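Local atomic coordinates of CADD-like protein of unknown function (Nostoc punctiforme, PDB entry 3B5O), a protein that is of unknown function but resembles the chlamydial protein CADD, belongs to the helical heme-oxygenase-like superfamily and may be an oxidoreductase. Residues 49-54 with 219-224; 115-120 with 226-231. All blocks are in the same frame, centred on the assembly; numbering follows the deposited sequence. Where two conformers were deposited one is given.

Interaction 1: 49-54 with 219-224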
loop_
_atom_site.group_PDB
_atom_site.type_symbol
_atom_site.label_atom_id
_atom_site.label_comp_id
_atom_site.label_asym_id
_atom_site.label_seq_id
_atom_site.Cartn_x
_atom_site.Cartn_y
_atom_site.Cartn_z
ATOM N N SER A 49 3.691 -2.457 8.451
ATOM C CA SER A 49 2.572 -3.349 8.677
ATOM C C SER A 49 1.257 -2.637 8.996
ATOM O O SER A 49 0.181 -3.189 8.776
ATOM C CB SER A 49 2.914 -4.354 9.768
ATOM O OG SER A 49 2.894 -3.787 11.057
ATOM N N ILE A 50 1.345 -1.435 9.531
ATOM C CA ILE A 50 0.161 -0.672 9.877
ATOM C C ILE A 50 -0.622 -0.329 8.619
ATOM O O ILE A 50 -1.849 -0.243 8.641
ATOM C CB ILE A 50 0.552 0.598 10.654
ATOM C CG1 ILE A 50 1.165 0.224 12.000
ATOM C CG2 ILE A 50 -0.647 1.560 10.858
ATOM C CD1 ILE A 50 1.835 1.352 12.753
ATOM N N PHE A 51 0.077 -0.098 7.519
ATOM C CA PHE A 51 -0.579 0.381 6.328
ATOM C C PHE A 51 -1.565 -0.628 5.713
ATOM O O PHE A 51 -2.729 -0.276 5.484
ATOM C CB PHE A 51 0.492 0.897 5.364
ATOM C CG PHE A 51 -0.037 1.735 4.228
ATOM C CD1 PHE A 51 -0.952 2.741 4.442
ATOM C CD2 PHE A 51 0.465 1.548 2.962
ATOM C CE1 PHE A 51 -1.401 3.537 3.375
ATOM C CE2 PHE A 51 0.014 2.330 1.907
ATOM C CZ PHE A 51 -0.906 3.317 2.127
ATOM N N PRO A 52 -1.165 -1.888 5.484
ATOM C CA PRO A 52 -2.173 -2.833 5.014
ATOM C C PRO A 52 -3.364 -2.967 5.945
ATOM O O PRO A 52 -4.493 -3.163 5.465
ATOM C CB PRO A 52 -1.431 -4.166 4.896
ATOM C CG PRO A 52 -0.045 -3.921 5.259
ATOM C CD PRO A 52 0.185 -2.470 5.478
ATOM N N LYS A 53 -3.164 -2.879 7.248
ATOM C CA LYS A 53 -4.317 -2.924 8.153
ATOM C C LYS A 53 -5.257 -1.771 7.825
ATOM O O LYS A 53 -6.455 -1.927 7.510
ATOM C CB LYS A 53 -3.861 -2.808 9.593
ATOM C CG LYS A 53 -5.035 -2.575 10.575
ATOM C CD LYS A 53 -4.602 -2.298 12.017
ATOM C CE LYS A 53 -3.509 -3.212 12.542
ATOM N NZ LYS A 53 -3.852 -3.751 13.892
ATOM N N GLU A 54 -4.706 -0.580 7.870
ATOM C CA GLU A 54 -5.539 0.585 7.714
ATOM C C GLU A 54 -6.166 0.724 6.340
ATOM O O GLU A 54 -7.246 1.312 6.209
ATOM C CB GLU A 54 -4.736 1.832 8.074
ATOM C CG GLU A 54 -4.307 1.848 9.532
ATOM C CD GLU A 54 -5.479 1.878 10.468
ATOM O OE1 GLU A 54 -6.354 2.767 10.339
ATOM O OE2 GLU A 54 -5.569 0.972 11.296
ATOM N N GLN A 219 4.938 7.960 -1.104
ATOM C CA GLN A 219 6.365 8.205 -1.292
ATOM C C GLN A 219 6.992 9.007 -0.158
ATOM O O GLN A 219 8.074 8.670 0.336
ATOM C CB GLN A 219 6.645 8.826 -2.660
ATOM C CG GLN A 219 8.094 9.301 -2.782
ATOM C CD GLN A 219 8.621 9.279 -4.171
ATOM O OE1 GLN A 219 8.639 8.242 -4.813
ATOM N NE2 GLN A 219 9.095 10.429 -4.641
ATOM N N VAL A 220 6.320 10.084 0.232
ATOM C CA VAL A 220 6.760 10.889 1.358
ATOM C C VAL A 220 6.936 10.030 2.613
ATOM O O VAL A 220 7.921 10.153 3.314
ATOM C CB VAL A 220 5.808 12.103 1.582
ATOM C CG1 VAL A 220 5.964 12.666 2.988
ATOM C CG2 VAL A 220 6.073 13.176 0.504
ATOM N N TRP A 221 5.994 9.132 2.861
ATOM C CA TRP A 221 6.072 8.220 4.006
ATOM C C TRP A 221 7.294 7.334 3.959
ATOM O O TRP A 221 8.021 7.224 4.948
ATOM C CB TRP A 221 4.801 7.393 4.086
ATOM C CG TRP A 221 4.745 6.334 5.122
ATOM C CD1 TRP A 221 4.807 6.488 6.468
ATOM C CD2 TRP A 221 4.482 4.954 4.873
ATOM N NE1 TRP A 221 4.655 5.273 7.079
ATOM C CE2 TRP A 221 4.419 4.315 6.127
ATOM C CE3 TRP A 221 4.279 4.198 3.708
ATOM C CZ2 TRP A 221 4.132 2.961 6.253
ATOM C CZ3 TRP A 221 4.011 2.860 3.821
ATOM C CH2 TRP A 221 3.944 2.244 5.099
ATOM N N TRP A 222 7.546 6.710 2.822
ATOM C CA TRP A 222 8.740 5.864 2.714
ATOM C C TRP A 222 10.013 6.659 3.010
ATOM O O TRP A 222 10.913 6.173 3.677
ATOM C CB TRP A 222 8.817 5.227 1.316
ATOM C CG TRP A 222 7.983 3.994 1.184
ATOM C CD1 TRP A 222 6.775 3.861 0.566
ATOM C CD2 TRP A 222 8.284 2.721 1.747
ATOM N NE1 TRP A 222 6.308 2.572 0.685
ATOM C CE2 TRP A 222 7.223 1.853 1.414
ATOM C CE3 TRP A 222 9.360 2.225 2.499
ATOM C CZ2 TRP A 222 7.216 0.528 1.793
ATOM C CZ3 TRP A 222 9.338 0.911 2.877
ATOM C CH2 TRP A 222 8.280 0.081 2.529
ATOM N N GLN A 223 10.082 7.883 2.491
ATOM C CA GLN A 223 11.239 8.741 2.716
ATOM C C GLN A 223 11.378 9.080 4.198
ATOM O O GLN A 223 12.471 9.013 4.777
ATOM C CB GLN A 223 11.131 10.000 1.862
ATOM C CG GLN A 223 11.197 9.688 0.378
ATOM C CD GLN A 223 10.896 10.857 -0.517
ATOM O OE1 GLN A 223 10.110 11.745 -0.175
ATOM N NE2 GLN A 223 11.527 10.856 -1.711
ATOM N N GLU A 224 10.257 9.403 4.837
ATOM C CA GLU A 224 10.301 9.807 6.231
ATOM C C GLU A 224 10.587 8.630 7.134
ATOM O O GLU A 224 11.286 8.773 8.160
ATOM C CB GLU A 224 8.975 10.468 6.634
ATOM C CG GLU A 224 8.771 11.798 5.993
ATOM C CD GLU A 224 7.359 12.343 6.129
ATOM O OE1 GLU A 224 6.497 11.612 6.616
ATOM O OE2 GLU A 224 7.160 13.493 5.742
#
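Trp221 on helix 204-230 and Phe51 on helix 38-68 reach for each other across the interior of the helical bundle, where both are buried. The indole can be followed outward from its root. Its CB leaves the backbone toward the facing helix, and CG lies anti to the backbone N (chi1 175°), a setting that carries the ring system across the interhelical space while the paired CA atoms of Phe51 and Trp221 stay 10.5 Å apart. On the five-membered ring the polar NE1 is satisfied by a hydrogen bond to Thr120 OG1, on neighbouring helix 118-131. The far rim of the six-membered ring does the touching. There CZ3 of Trp221 lies 3.9 Å from CD2 of Phe51. CH2 of Trp221 comes to 3.7 Å from Phe51 CB, with Phe51 CG a little farther off. The two six-membered rings have centroids 5.1 Å apart and planes inclined at 54°, a slanted meeting that is neither a stack nor a T-shape. Trp221 CZ3 also sits 3.8 Å above one face of the ring of Trp222, its neighbour in sequence, toward the rim of that ring. Leu123 of helix 118-131 touches both Phe51 and Trp221, and Met214 and Met218 pack on Phe51. Pro52, which follows Phe51, lacks an N-H for the preceding turn, and helix 38-68 is kinked there. The chemistry across these segments is therefore that of aromatic and aliphatic carbon, with no hydrogen bond between them: shape and dispersion hold the rings, and the one polar indole atom is paid for by a third helix.

Interaction 2: 115-120 with 226-231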
loop_
_atom_site.group_PDB
_atom_site.type_symbol
_atom_site.label_atom_id
_atom_site.label_comp_id
_atom_site.label_asym_id
_atom_site.label_seq_id
_atom_site.Cartn_x
_atom_site.Cartn_y
_atom_site.Cartn_z
HETATM N N MSE A 115 2.299 1.190 17.505
HETATM C CA MSE A 115 1.651 2.500 17.353
HETATM C C MSE A 115 2.340 3.176 16.172
HETATM O O MSE A 115 3.568 3.095 16.021
HETATM C CB MSE A 115 1.795 3.416 18.579
HETATM C CG MSE A 115 0.879 3.083 19.746
HETATM SE SE MSE A 115 -0.990 3.170 19.360
HETATM C CE MSE A 115 -1.218 4.667 19.258
ATOM N N PRO A 116 1.565 3.878 15.357
ATOM C CA PRO A 116 2.182 4.642 14.283
ATOM C C PRO A 116 3.178 5.662 14.802
ATOM O O PRO A 116 2.936 6.345 15.808
ATOM C CB PRO A 116 1.019 5.341 13.604
ATOM C CG PRO A 116 -0.182 4.799 14.148
ATOM C CD PRO A 116 0.105 4.056 15.398
ATOM N N SER A 117 4.296 5.739 14.089
ATOM C CA SER A 117 5.275 6.769 14.321
ATOM C C SER A 117 4.770 8.146 13.884
ATOM O O SER A 117 3.686 8.283 13.309
ATOM C CB SER A 117 6.556 6.417 13.563
ATOM O OG SER A 117 6.323 6.527 12.158
ATOM N N VAL A 118 5.571 9.181 14.106
ATOM C CA VAL A 118 5.226 10.487 13.560
ATOM C C VAL A 118 4.920 10.362 12.063
ATOM O O VAL A 118 3.914 10.891 11.587
ATOM C CB VAL A 118 6.347 11.523 13.802
ATOM C CG1 VAL A 118 6.090 12.820 13.083
ATOM C CG2 VAL A 118 6.523 11.812 15.322
ATOM N N ALA A 119 5.826 9.721 11.319
ATOM C CA ALA A 119 5.641 9.604 9.861
ATOM C C ALA A 119 4.390 8.805 9.488
ATOM O O ALA A 119 3.647 9.184 8.585
ATOM C CB ALA A 119 6.862 8.962 9.205
ATOM N N THR A 120 4.166 7.683 10.153
ATOM C CA THR A 120 3.014 6.852 9.834
ATOM C C THR A 120 1.707 7.527 10.220
ATOM O O THR A 120 0.720 7.470 9.469
ATOM C CB THR A 120 3.163 5.482 10.433
ATOM O OG1 THR A 120 4.431 4.951 9.999
ATOM C CG2 THR A 120 2.018 4.543 10.010
ATOM N N ALA A 226 12.382 5.985 6.307
ATOM C CA ALA A 226 13.818 5.714 6.195
ATOM C C ALA A 226 14.643 6.610 7.142
ATOM O O ALA A 226 15.576 6.137 7.801
ATOM C CB ALA A 226 14.286 5.882 4.743
ATOM N N GLN A 227 14.292 7.890 7.223
ATOM C CA GLN A 227 14.954 8.812 8.140
ATOM C C GLN A 227 14.687 8.457 9.600
ATOM O O GLN A 227 15.609 8.468 10.419
ATOM C CB GLN A 227 14.560 10.256 7.829
ATOM C CG GLN A 227 15.146 11.295 8.785
ATOM C CD GLN A 227 16.656 11.237 8.878
ATOM O OE1 GLN A 227 17.231 11.454 9.951
ATOM N NE2 GLN A 227 17.309 10.927 7.761
ATOM N N GLU A 228 13.445 8.135 9.946
ATOM C CA GLU A 228 13.161 7.707 11.309
ATOM C C GLU A 228 14.021 6.511 11.685
ATOM O O GLU A 228 14.599 6.467 12.776
ATOM C CB GLU A 228 11.679 7.348 11.482
ATOM C CG GLU A 228 10.779 8.524 11.503
ATOM C CD GLU A 228 9.307 8.160 11.671
ATOM O OE1 GLU A 228 8.933 6.975 11.493
ATOM O OE2 GLU A 228 8.545 9.101 11.946
ATOM N N ALA A 229 14.106 5.542 10.772
ATOM C CA ALA A 229 14.812 4.301 11.053
ATOM C C ALA A 229 16.281 4.593 11.313
ATOM O O ALA A 229 16.840 4.142 12.317
ATOM C CB ALA A 229 14.645 3.322 9.923
ATOM N N ILE A 230 16.901 5.361 10.426
ATOM C CA ILE A 230 18.359 5.583 10.537
ATOM C C ILE A 230 18.731 6.509 11.704
ATOM O O ILE A 230 19.855 6.432 12.243
ATOM C CB ILE A 230 18.917 6.112 9.200
ATOM C CG1 ILE A 230 20.408 5.735 9.050
ATOM C CG2 ILE A 230 18.713 7.610 9.055
ATOM C CD1 ILE A 230 20.609 4.240 8.843
ATOM N N SER A 231 17.796 7.367 12.108
ATOM C CA SER A 231 18.029 8.355 13.174
ATOM C C SER A 231 18.207 7.746 14.562
ATOM O O SER A 231 18.639 8.436 15.482
ATOM C CB SER A 231 16.877 9.368 13.239
ATOM O OG SER A 231 15.744 8.838 13.903
#
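Glu228 OE1 is gripped by two hydroxyls. Ser117 OG donates to it across 2.7 Å, using the syn lone pair of OE1, and Tyr43 OH of helix 38-68 supplies a second hydrogen bond. The other carboxylate oxygen, Glu228 OE2, accepts from the backbone N of Ala119 at 2.9 Å, with an N-H...O angle of 152°; the donor again approaches on the syn side but lies 22° out of the carboxylate plane. Both oxygens are thus engaged, which restricts rotation of the group. The methyl of Ala119 fits closely beside it, its CB 3.2 Å from Glu228 OE2. This is the start of helix 118-131, and Ser117 occupies its N-cap: Ser117 OG accepts from Thr120 N at 3.2 Å along a nearly straight bond of 168°. The serine hydroxyl therefore caps the helix while donating its own hydrogen bond to the glutamate, and the carboxylate takes up an N-H of the first turn, where the helix end would be expected to favour negative charge. Glu228 reaches this place from helix 204-230 with CG anti to its carbonyl carbon and the chain extended beyond. Three residues on, Ser231 OG donates to Glu228 O at 2.9 Å. On the other partner, Gln47 of helix 38-68 bonds through OE1 to Ser117 N and Thr120 OG1, and through NE2 to Met115 O.

Interactions 1 and 2 have centres about 10 Å apart and share helix 204-230, whose consecutive turns meet helix 38-68 in the first and the start of helix 118-131 in the second. Along the chain the segments alternate, 49-54, 115-120, 219-224, 226-231, so the last helix closes back on two earlier parts of the fold. The centre of interaction 1 lies about 7 Å from the centre of the chain and that of interaction 2 about 17 Å, an apolar interior giving way to a polar, partly buried end. They also touch directly: Ile50 CD1 packs 3.6 Å from Pro116 N, and Glu224 CB 3.7 Å from Ala119 CB. Three helices of the bundle are thereby joined in one continuous patch.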